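Local coordinates for protein taurine dioxygenase (PDB 5VN6) that is a TfdA-family dioxygenase that probably catalyses the iron-dependent oxygenation of taurine and here holds a magnesium ion at its metal site, at residues A[137-142]-A[196-201]; A[42-47]-A[256-261]. All coordinates share one frame; numbering follows the deposited sequence.

Interaction 1. Residues A[137-142]-A[196-201]; sequences NMVLAY and TGEKVL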
loop_
_atom_site.group_PDB
_atom_site.type_symbol
_atom_site.label_atom_id
_atom_site.label_comp_id
_atom_site.label_asym_id
_atom_site.label_seq_id
_atom_site.Cartn_x
_atom_site.Cartn_y
_atom_site.Cartn_z
ATOM N N ASN A 137 3.776 -9.969 -1.907
ATOM C CA ASN A 137 3.929 -11.382 -2.255
ATOM C C ASN A 137 3.790 -11.504 -3.771
ATOM O O ASN A 137 2.686 -11.453 -4.311
ATOM C CB ASN A 137 2.887 -12.209 -1.505
ATOM C CG ASN A 137 2.965 -13.697 -1.807
ATOM O OD1 ASN A 137 3.471 -14.122 -2.846
ATOM N ND2 ASN A 137 2.446 -14.500 -0.889
ATOM N N MET A 138 4.910 -11.648 -4.477
ATOM C CA MET A 138 4.814 -11.746 -5.932
ATOM C C MET A 138 4.510 -13.162 -6.416
ATOM O O MET A 138 4.350 -13.363 -7.624
ATOM C CB MET A 138 6.103 -11.220 -6.582
ATOM C CG MET A 138 6.438 -9.797 -6.156
ATOM S SD MET A 138 5.040 -8.623 -6.250
ATOM C CE MET A 138 4.798 -8.597 -8.040
ATOM N N VAL A 139 4.456 -14.145 -5.516
ATOM C CA VAL A 139 3.904 -15.459 -5.863
ATOM C C VAL A 139 2.390 -15.355 -6.037
ATOM O O VAL A 139 1.811 -15.800 -7.040
ATOM C CB VAL A 139 4.273 -16.495 -4.781
ATOM C CG1 VAL A 139 3.504 -17.833 -4.988
ATOM C CG2 VAL A 139 5.808 -16.724 -4.726
ATOM N N LEU A 140 1.733 -14.738 -5.060
ATOM C CA LEU A 140 0.310 -14.459 -5.163
ATOM C C LEU A 140 0.002 -13.517 -6.332
ATOM O O LEU A 140 -1.019 -13.677 -7.020
ATOM C CB LEU A 140 -0.159 -13.863 -3.835
ATOM C CG LEU A 140 -1.622 -13.896 -3.481
ATOM C CD1 LEU A 140 -2.108 -15.358 -3.595
ATOM C CD2 LEU A 140 -1.765 -13.355 -2.057
ATOM N N ALA A 141 0.855 -12.516 -6.567
ATOM C CA ALA A 141 0.598 -11.612 -7.687
ATOM C C ALA A 141 0.571 -12.368 -9.010
ATOM O O ALA A 141 -0.268 -12.084 -9.879
ATOM C CB ALA A 141 1.646 -10.503 -7.736
ATOM N N TYR A 142 1.476 -13.342 -9.184
ATOM C CA TYR A 142 1.429 -14.176 -10.380
ATOM C C TYR A 142 0.194 -15.066 -10.376
ATOM O O TYR A 142 -0.540 -15.130 -11.370
ATOM C CB TYR A 142 2.673 -15.068 -10.493
ATOM C CG TYR A 142 2.492 -15.998 -11.689
ATOM C CD1 TYR A 142 2.752 -15.545 -12.986
ATOM C CD2 TYR A 142 1.951 -17.265 -11.540
ATOM C CE1 TYR A 142 2.530 -16.345 -14.092
ATOM C CE2 TYR A 142 1.728 -18.095 -12.654
ATOM C CZ TYR A 142 2.021 -17.625 -13.919
ATOM O OH TYR A 142 1.797 -18.407 -15.034
ATOM N N THR A 196 10.914 -23.755 -3.923
ATOM C CA THR A 196 9.534 -24.194 -3.827
ATOM C C THR A 196 8.918 -24.574 -5.164
ATOM O O THR A 196 7.864 -25.215 -5.176
ATOM C CB THR A 196 8.665 -23.092 -3.203
ATOM O OG1 THR A 196 8.595 -21.998 -4.115
ATOM C CG2 THR A 196 9.264 -22.604 -1.885
ATOM N N GLY A 197 9.534 -24.196 -6.282
ATOM C CA GLY A 197 8.890 -24.397 -7.561
ATOM C C GLY A 197 7.747 -23.454 -7.864
ATOM O O GLY A 197 7.174 -23.540 -8.957
ATOM N N GLU A 198 7.397 -22.555 -6.942
ATOM C CA GLU A 198 6.318 -21.612 -7.186
ATOM C C GLU A 198 6.716 -20.619 -8.266
ATOM O O GLU A 198 7.882 -20.234 -8.385
ATOM C CB GLU A 198 5.975 -20.841 -5.906
ATOM C CG GLU A 198 5.399 -21.678 -4.788
ATOM C CD GLU A 198 5.480 -20.962 -3.465
ATOM O OE1 GLU A 198 6.587 -20.478 -3.125
ATOM O OE2 GLU A 198 4.446 -20.862 -2.772
ATOM N N LYS A 199 5.728 -20.166 -9.034
ATOM C CA LYS A 199 5.985 -19.133 -10.024
ATOM C C LYS A 199 5.879 -17.745 -9.394
ATOM O O LYS A 199 5.009 -17.489 -8.557
ATOM C CB LYS A 199 5.044 -19.290 -11.217
ATOM C CG LYS A 199 5.341 -20.562 -12.037
ATOM C CD LYS A 199 4.538 -20.578 -13.346
ATOM C CE LYS A 199 4.710 -21.901 -14.097
ATOM N NZ LYS A 199 3.929 -21.917 -15.371
ATOM N N VAL A 200 6.814 -16.873 -9.772
ATOM C CA VAL A 200 6.947 -15.528 -9.232
ATOM C C VAL A 200 6.801 -14.540 -10.381
ATOM O O VAL A 200 7.474 -14.678 -11.405
ATOM C CB VAL A 200 8.306 -15.338 -8.530
ATOM C CG1 VAL A 200 8.372 -13.955 -7.837
ATOM C CG2 VAL A 200 8.560 -16.467 -7.549
ATOM N N LEU A 201 5.934 -13.548 -10.216
ATOM C CA LEU A 201 5.925 -12.433 -11.155
ATOM C C LEU A 201 7.167 -11.580 -10.909
ATOM O O LEU A 201 7.267 -10.881 -9.892
ATOM C CB LEU A 201 4.636 -11.624 -11.026
ATOM C CG LEU A 201 4.531 -10.394 -11.935
ATOM C CD1 LEU A 201 4.687 -10.764 -13.429
ATOM C CD2 LEU A 201 3.209 -9.634 -11.672
#

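Interaction 2. Residues A[42-47]-A[256-261]; sequences TQLLRH and VAIWDN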
loop_
_atom_site.group_PDB
_atom_site.type_symbol
_atom_site.label_atom_id
_atom_site.label_comp_id
_atom_site.label_asym_id
_atom_site.label_seq_id
_atom_site.Cartn_x
_atom_site.Cartn_y
_atom_site.Cartn_z
ATOM N N THR A 42 11.937 -22.986 7.206
ATOM C CA THR A 42 10.647 -23.431 6.692
ATOM C C THR A 42 9.633 -22.292 6.744
ATOM O O THR A 42 8.943 -22.021 5.753
ATOM C CB THR A 42 10.156 -24.645 7.473
ATOM O OG1 THR A 42 10.990 -25.778 7.171
ATOM C CG2 THR A 42 8.739 -24.982 7.093
ATOM N N GLN A 43 9.590 -21.558 7.864
ATOM C CA GLN A 43 8.619 -20.467 7.983
ATOM C C GLN A 43 8.896 -19.355 6.978
ATOM O O GLN A 43 7.956 -18.785 6.415
ATOM C CB GLN A 43 8.606 -19.909 9.406
ATOM C CG GLN A 43 8.130 -20.872 10.493
ATOM C CD GLN A 43 6.715 -21.412 10.269
ATOM O OE1 GLN A 43 5.851 -20.738 9.716
ATOM N NE2 GLN A 43 6.471 -22.627 10.748
ATOM N N LEU A 44 10.170 -19.029 6.736
ATOM C CA LEU A 44 10.494 -17.988 5.758
ATOM C C LEU A 44 9.979 -18.352 4.368
ATOM O O LEU A 44 9.426 -17.500 3.656
ATOM C CB LEU A 44 12.008 -17.734 5.726
ATOM C CG LEU A 44 12.501 -16.695 4.703
ATOM C CD1 LEU A 44 12.054 -15.267 5.006
ATOM C CD2 LEU A 44 14.026 -16.757 4.540
ATOM N N LEU A 45 10.143 -19.615 3.963
ATOM C CA LEU A 45 9.670 -20.026 2.643
ATOM C C LEU A 45 8.150 -19.922 2.527
ATOM O O LEU A 45 7.630 -19.594 1.457
ATOM C CB LEU A 45 10.122 -21.458 2.347
ATOM C CG LEU A 45 11.610 -21.656 2.060
ATOM C CD1 LEU A 45 11.914 -23.138 1.864
ATOM C CD2 LEU A 45 12.051 -20.844 0.834
ATOM N N ARG A 46 7.430 -20.163 3.613
ATOM C CA ARG A 46 5.966 -20.128 3.575
ATOM C C ARG A 46 5.404 -18.705 3.674
ATOM O O ARG A 46 4.393 -18.391 3.039
ATOM C CB ARG A 46 5.420 -21.015 4.693
ATOM C CG ARG A 46 3.993 -20.781 5.120
ATOM C CD ARG A 46 3.696 -21.653 6.340
ATOM N NE ARG A 46 4.099 -23.040 6.092
ATOM C CZ ARG A 46 4.528 -23.886 7.026
ATOM N NH1 ARG A 46 4.624 -23.495 8.290
ATOM N NH2 ARG A 46 4.870 -25.126 6.693
ATOM N N HIS A 47 6.019 -17.839 4.478
ATOM C CA HIS A 47 5.450 -16.537 4.808
ATOM C C HIS A 47 6.171 -15.377 4.144
ATOM O O HIS A 47 5.762 -14.214 4.326
ATOM C CB HIS A 47 5.455 -16.345 6.331
ATOM C CG HIS A 47 4.548 -17.293 7.056
ATOM N ND1 HIS A 47 3.180 -17.285 6.888
ATOM C CD2 HIS A 47 4.814 -18.286 7.938
ATOM C CE1 HIS A 47 2.639 -18.227 7.644
ATOM N NE2 HIS A 47 3.609 -18.850 8.289
ATOM N N VAL A 256 13.864 -6.852 13.756
ATOM C CA VAL A 256 14.554 -7.546 12.676
ATOM C C VAL A 256 13.522 -8.013 11.657
ATOM O O VAL A 256 12.428 -8.462 12.027
ATOM C CB VAL A 256 15.395 -8.732 13.220
ATOM C CG1 VAL A 256 15.965 -9.593 12.092
ATOM C CG2 VAL A 256 16.523 -8.222 14.097
ATOM N N ALA A 257 13.856 -7.858 10.372
ATOM C CA ALA A 257 13.111 -8.441 9.259
ATOM C C ALA A 257 14.022 -9.415 8.525
ATOM O O ALA A 257 15.188 -9.101 8.260
ATOM C CB ALA A 257 12.608 -7.386 8.272
ATOM N N ILE A 258 13.494 -10.595 8.211
ATOM C CA ILE A 258 14.161 -11.570 7.354
ATOM C C ILE A 258 13.240 -11.809 6.170
ATOM O O ILE A 258 12.080 -12.189 6.366
ATOM C CB ILE A 258 14.415 -12.906 8.082
ATOM C CG1 ILE A 258 15.003 -12.700 9.482
ATOM C CG2 ILE A 258 15.267 -13.833 7.211
ATOM C CD1 ILE A 258 14.786 -13.897 10.420
ATOM N N TRP A 259 13.742 -11.625 4.945
ATOM C CA TRP A 259 12.853 -11.840 3.807
ATOM C C TRP A 259 13.520 -12.577 2.656
ATOM O O TRP A 259 14.743 -12.510 2.450
ATOM C CB TRP A 259 12.236 -10.530 3.286
ATOM C CG TRP A 259 13.152 -9.564 2.587
ATOM C CD1 TRP A 259 13.391 -9.471 1.238
ATOM C CD2 TRP A 259 13.884 -8.492 3.201
ATOM N NE1 TRP A 259 14.262 -8.426 0.985
ATOM C CE2 TRP A 259 14.568 -7.805 2.170
ATOM C CE3 TRP A 259 14.036 -8.056 4.526
ATOM C CZ2 TRP A 259 15.391 -6.699 2.425
ATOM C CZ3 TRP A 259 14.847 -6.956 4.778
ATOM C CH2 TRP A 259 15.519 -6.292 3.727
ATOM N N ASP A 260 12.665 -13.281 1.908
ATOM C CA ASP A 260 13.039 -14.047 0.726
ATOM C C ASP A 260 12.892 -13.116 -0.470
ATOM O O ASP A 260 11.790 -12.881 -0.955
ATOM C CB ASP A 260 12.175 -15.303 0.615
ATOM C CG ASP A 260 12.453 -16.132 -0.665
ATOM O OD1 ASP A 260 13.176 -15.685 -1.581
ATOM O OD2 ASP A 260 11.946 -17.268 -0.740
ATOM N N ASN A 261 14.021 -12.607 -0.959
ATOM C CA ASN A 261 14.015 -11.601 -2.012
ATOM C C ASN A 261 13.558 -12.171 -3.345
ATOM O O ASN A 261 13.146 -11.415 -4.226
ATOM C CB ASN A 261 15.418 -10.988 -2.112
ATOM C CG ASN A 261 15.484 -9.804 -3.053
ATOM O OD1 ASN A 261 14.747 -8.818 -2.889
ATOM N ND2 ASN A 261 16.413 -9.864 -4.010
HETATM O O HOH W 1 9.235 -17.624 -0.051
#

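Interaction 1. Residues A[137-142]-A[196-201]
The phenol ring of Tyr142 carries the side chain of Lys199 over one face. Lys199 CB lies 4.1 Å from the ring centroid and 27° off the ring normal, a CH-pi contact, and the extended lysine chain then runs out past CE2 toward the hydroxyl, with CD 3.8 Å from Tyr142 CE2. With CG anti to the backbone N (chi1 175°), the ring of Tyr142 is carried out under Lys199, while its CB lies 3.6 Å from Leu201 N. Both Tyr142 and Lys199 also touch Val190 of the neighbouring strand 185-192. In the middle of the contact Leu201 N donates a nearly straight hydrogen bond of 3.0 Å to Met138 O. The same oxygen takes the helical bond from Tyr142 N, and the two donors reach it from opposite faces of the carbonyl plane. The axis of 138-142, in the helix that directly follows strand 133-137, runs at 91° to that of strand 199-201, an outermost strand of a four-stranded antiparallel sheet. Asn137 is the N-cap of this helix: its OD1 accepts from Leu140 N at 2.9 Å and, weakly, from Val139 N. Met138 CB lies 3.8 Å from Val200 CG1, and Val139 CG2 packs on Val200 CG2. The side chains of Val139 and Glu198 cross at about a right angle, with Val139 CG1 near Glu198 OE2. That oxygen is salt-bridged to Arg48, and OE1 accepts from Thr196 OG1.

Interaction 2. Residues A[42-47]-A[256-261]
Leu44, Asp260 and Ile258 contribute most of the surface buried here. Leu44 reaches from the helix across to the strand with CG anti to the backbone N (chi1 178°), and its CD1 branch comes down on the strand backbone, 3.4 Å from Ile258 O and 3.7 Å from Trp259 CA. The other branch, CD2, meets Ile258 CG2 at 4.2 Å, the two side chains crossing at a slant. CD1 thus packs on peptide atoms and CD2 on another methyl group; no direct hydrogen bond joins the segments. Leu44 also touches Leu50 of strand 49-52, the strand next to 256-260 in the sheet.

Asp260 closes the contact at the polar end. A water bridges the segments, donating to Leu45 O at 3.0 Å and to Asp260 OD2 at 2.8 Å, and Leu45 CD2 lies 3.9 Å from that same carboxylate oxygen. OD2 is further hydrogen-bonded to His193, while OD1 forms a salt bridge with Arg262, so both oxygens of this buried carboxylate have partners, and the positive charge of Arg262 would probably favour its ionised form.

The CA-CB bond of Trp259 points away from the helix, and its indole meets the ring of His266 and approaches Asp108, two residues of the magnesium site. The segment axes pass 8.0 Å apart at 65°. A helix thus packs on one side of a central strand of the mixed seven-stranded sheet, with the metal site on the other, consistent with the double-stranded beta-helix, or cupin, core of the TfdA dioxygenases.

The centres of interactions 1 and 2 lie 14 Å apart, and the two meet directly where Thr196 CG2 packs on Leu45 CD2 at 4.3 Å. Along the chain interaction 1 is nested inside the long loop that interaction 2 closes: 42-47 comes first, then 137-142, 196-201 and finally 256-261. They share no sheet. Interaction 2 covers a strand of the mixed seven-stranded sheet, whereas interaction 1 involves the edge of a different, antiparallel sheet. His193 joins them, bonding to both Thr196 and Asp260. Interaction 2 lies beside the metal site and interaction 1 farther out: the side chain of Trp259 is about 5 Å, and that of Met138 about 13 Å, from the magnesium ion.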